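PDB 3AFO: NADH kinase POS5, mitochondrial from Saccharomyces cerevisiae, which phosphorylates NADH and NAD(+) with ATP, preferring NADH twofold, and is a key source of the cellular reductant NADPH. Local coordinates for residues S34-N39 with I169-K174. Residues are numbered along the deposited sequence; the frame is centred on the assembly and turned at random.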
ATOM      1  N   SER A  34      24.368 -28.527   6.603  1.00 32.71           N
ATOM      2  CA  SER A  34      24.829 -29.286   7.763  1.00 32.45           C
ATOM      3  C   SER A  34      26.058 -28.635   8.383  1.00 32.45           C
ATOM      4  O   SER A  34      27.024 -28.325   7.682  1.00 32.52           O
ATOM      5  CB  SER A  34      25.153 -30.715   7.341  1.00 32.62           C
ATOM      6  OG  SER A  34      24.006 -31.307   6.763  1.00 32.54           O
ATOM      7  N   LEU A  35      26.010 -28.407   9.693  1.00 32.26           N
ATOM      8  CA  LEU A  35      27.152 -27.877  10.427  1.00 32.49           C
ATOM      9  C   LEU A  35      27.998 -29.040  10.978  1.00 32.81           C
ATOM     10  O   LEU A  35      27.606 -29.715  11.926  1.00 32.59           O
ATOM     11  CB  LEU A  35      26.681 -26.946  11.554  1.00 32.41           C
ATOM     12  CG  LEU A  35      27.687 -26.377  12.571  1.00 32.74           C
ATOM     13  CD1 LEU A  35      28.769 -25.569  11.911  1.00 33.36           C
ATOM     14  CD2 LEU A  35      26.985 -25.532  13.614  1.00 32.65           C
ATOM     15  N   ILE A  36      29.147 -29.276  10.357  1.00 33.39           N
ATOM     16  CA  ILE A  36      30.021 -30.382  10.752  1.00 34.17           C
ATOM     17  C   ILE A  36      31.368 -29.804  11.157  1.00 34.47           C
ATOM     18  O   ILE A  36      32.041 -29.139  10.364  1.00 34.98           O
ATOM     19  CB  ILE A  36      30.132 -31.472   9.634  1.00 34.55           C
ATOM     20  CG1 ILE A  36      28.743 -32.050   9.330  1.00 34.40           C
ATOM     21  CG2 ILE A  36      31.077 -32.618  10.060  1.00 34.09           C
ATOM     22  CD1 ILE A  36      28.628 -32.797   8.020  1.00 37.60           C
ATOM     23  N   TRP A  37      31.729 -30.031  12.414  1.00 34.71           N
ATOM     24  CA  TRP A  37      32.956 -29.498  12.976  1.00 35.45           C
ATOM     25  C   TRP A  37      34.158 -30.305  12.486  1.00 36.43           C
ATOM     26  O   TRP A  37      34.231 -31.513  12.717  1.00 36.57           O
ATOM     27  CB  TRP A  37      32.876 -29.504  14.507  1.00 35.25           C
ATOM     28  CG  TRP A  37      31.722 -28.682  15.037  1.00 33.93           C
ATOM     29  CD1 TRP A  37      30.525 -29.146  15.508  1.00 33.13           C
ATOM     30  CD2 TRP A  37      31.659 -27.255  15.123  1.00 32.82           C
ATOM     31  NE1 TRP A  37      29.719 -28.094  15.888  1.00 32.18           N
ATOM     32  CE2 TRP A  37      30.396 -26.922  15.666  1.00 32.44           C
ATOM     33  CE3 TRP A  37      32.553 -26.223  14.803  1.00 31.78           C
ATOM     34  CZ2 TRP A  37      30.004 -25.601  15.890  1.00 31.98           C
ATOM     35  CZ3 TRP A  37      32.163 -24.914  15.028  1.00 31.62           C
ATOM     36  CH2 TRP A  37      30.901 -24.613  15.565  1.00 31.46           C
ATOM     37  N   GLN A  38      35.079 -29.646  11.784  1.00 37.26           N
ATOM     38  CA  GLN A  38      36.324 -30.312  11.379  1.00 38.40           C
ATOM     39  C   GLN A  38      37.232 -30.524  12.597  1.00 38.11           C
ATOM     40  O   GLN A  38      37.621 -31.657  12.883  1.00 38.47           O
ATOM     41  CB  GLN A  38      37.044 -29.580  10.243  1.00 38.51           C
ATOM     42  CG  GLN A  38      38.113 -30.464   9.581  1.00 41.13           C
ATOM     43  CD  GLN A  38      38.789 -29.822   8.386  1.00 43.55           C
ATOM     44  OE1 GLN A  38      39.359 -28.729   8.478  1.00 45.00           O
ATOM     45  NE2 GLN A  38      38.751 -30.514   7.255  1.00 45.52           N
ATOM     46  N   ASN A  39      37.556 -29.441  13.307  1.00 37.85           N
ATOM     47  CA  ASN A  39      38.096 -29.543  14.665  1.00 37.50           C
ATOM     48  C   ASN A  39      36.908 -29.514  15.624  1.00 36.63           C
ATOM     49  O   ASN A  39      35.962 -28.767  15.388  1.00 36.19           O
ATOM     50  CB  ASN A  39      39.020 -28.362  15.020  1.00 38.16           C
ATOM     51  CG  ASN A  39      39.866 -27.878  13.852  1.00 39.55           C
ATOM     52  OD1 ASN A  39      40.086 -28.593  12.878  1.00 41.91           O
ATOM     53  ND2 ASN A  39      40.351 -26.649  13.956  1.00 40.56           N
ATOM     54  N   ILE A 169      26.959 -29.521  18.891  1.00 30.23           N
ATOM     55  CA  ILE A 169      28.322 -29.996  19.158  1.00 30.95           C
ATOM     56  C   ILE A 169      28.615 -31.376  18.529  1.00 30.98           C
ATOM     57  O   ILE A 169      29.744 -31.661  18.143  1.00 31.39           O
ATOM     58  CB  ILE A 169      28.659 -29.937  20.697  1.00 30.88           C
ATOM     59  CG1 ILE A 169      30.151 -30.199  20.957  1.00 31.87           C
ATOM     60  CG2 ILE A 169      27.740 -30.856  21.526  1.00 31.12           C
ATOM     61  CD1 ILE A 169      30.648 -29.623  22.294  1.00 32.71           C
ATOM     62  N   SER A 170      27.587 -32.208  18.400  1.00 31.72           N
ATOM     63  CA  SER A 170      27.733 -33.538  17.811  1.00 31.93           C
ATOM     64  C   SER A 170      27.685 -33.525  16.279  1.00 31.81           C
ATOM     65  O   SER A 170      27.561 -34.579  15.656  1.00 31.90           O
ATOM     66  CB  SER A 170      26.632 -34.465  18.315  1.00 32.09           C
ATOM     67  OG  SER A 170      26.503 -34.413  19.724  1.00 34.15           O
ATOM     68  N   SER A 171      27.776 -32.339  15.681  1.00 31.24           N
ATOM     69  CA  SER A 171      27.701 -32.175  14.215  1.00 30.80           C
ATOM     70  C   SER A 171      26.400 -32.696  13.587  1.00 30.15           C
ATOM     71  O   SER A 171      26.407 -33.172  12.448  1.00 30.27           O
ATOM     72  CB  SER A 171      28.931 -32.797  13.518  1.00 30.67           C
ATOM     73  OG  SER A 171      30.128 -32.146  13.907  1.00 30.61           O
ATOM     74  N   ARG A 172      25.286 -32.595  14.309  1.00 29.56           N
ATOM     75  CA  ARG A 172      23.979 -33.006  13.756  1.00 29.61           C
ATOM     76  C   ARG A 172      23.002 -31.844  13.459  1.00 29.05           C
ATOM     77  O   ARG A 172      21.858 -32.074  13.060  1.00 28.72           O
ATOM     78  CB  ARG A 172      23.294 -34.029  14.664  1.00 29.72           C
ATOM     79  CG  ARG A 172      24.097 -35.326  14.875  1.00 30.86           C
ATOM     80  CD  ARG A 172      23.242 -36.373  15.566  1.00 33.31           C
ATOM     81  NE  ARG A 172      22.924 -35.998  16.943  1.00 34.84           N
ATOM     82  CZ  ARG A 172      23.647 -36.361  18.001  1.00 36.68           C
ATOM     83  NH1 ARG A 172      24.732 -37.114  17.841  1.00 35.98           N
ATOM     84  NH2 ARG A 172      23.292 -35.971  19.220  1.00 36.16           N
ATOM     85  N   ALA A 173      23.448 -30.614  13.667  1.00 28.36           N
ATOM     86  CA  ALA A 173      22.595 -29.452  13.432  1.00 28.19           C
ATOM     87  C   ALA A 173      22.693 -28.979  11.988  1.00 28.17           C
ATOM     88  O   ALA A 173      23.665 -29.282  11.278  1.00 27.48           O
ATOM     89  CB  ALA A 173      22.963 -28.320  14.378  1.00 28.20           C
ATOM     90  N   LYS A 174      21.680 -28.220  11.568  1.00 27.91           N
ATOM     91  CA  LYS A 174      21.671 -27.586  10.252  1.00 28.05           C
ATOM     92  C   LYS A 174      21.483 -26.081  10.395  1.00 27.58           C
ATOM     93  O   LYS A 174      20.875 -25.615  11.365  1.00 27.25           O
ATOM     94  CB  LYS A 174      20.576 -28.187   9.377  1.00 28.20           C
ATOM     95  CG  LYS A 174      20.936 -29.561   8.830  1.00 30.60           C
ATOM     96  CD  LYS A 174      19.815 -30.125   7.991  1.00 33.84           C
ATOM     97  CE  LYS A 174      20.118 -31.537   7.550  1.00 35.50           C
ATOM     98  NZ  LYS A 174      18.965 -32.048   6.762  1.00 38.15           N
TER
HETATM   99  O   HOH W   1      26.067 -29.326  14.252  1.00 23.50           O
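The indole of W37 meets the loop that follows helix 161-169 through its five-membered ring: CD1 lies 3.4 Å from S171 OG and 3.7 Å from I169 O, both approaching obliquely. One face of the indole carries L35 CD1 from its own segment, set toward the rim, while NE1 donates to V168 O; tryptophan suits the place because its ring offers an apolar face to L35 and an N-H to the last turn of helix 161-169. S171 occupies the C-prime position of a Schellman motif, with positive phi (59°), and its small side chain fits against the strand while carrying a hydroxyl acceptor. With CB pointing toward the strand and OG turned anti to its own carbonyl carbon (chi1 -63°), that hydroxyl accepts a nearly straight bond from W37 N at 3.0 Å. Replacing this serine by alanine removes the hydroxyl and is likely to leave the W37 N-H without its acceptor across the contact. Nearby, S171 CA makes a CH...O contact of 3.4 Å with L35 O. Further along, L35 N donates to A173 O (3.0 Å), and a water bridges the two backbones, giving a hydrogen to L35 O at 2.8 Å and accepting one from A173 N. S34 and K174 then form an antiparallel non-hydrogen-bonded pair; the extended lysine chain passes S34 OG through CG and CE, and its ammonium reaches E361 in a salt bridge. Backbone groups and one water thus carry most of the polar grip between the segments, which implies that it depends little on side-chain identity apart from the S171 hydroxyl.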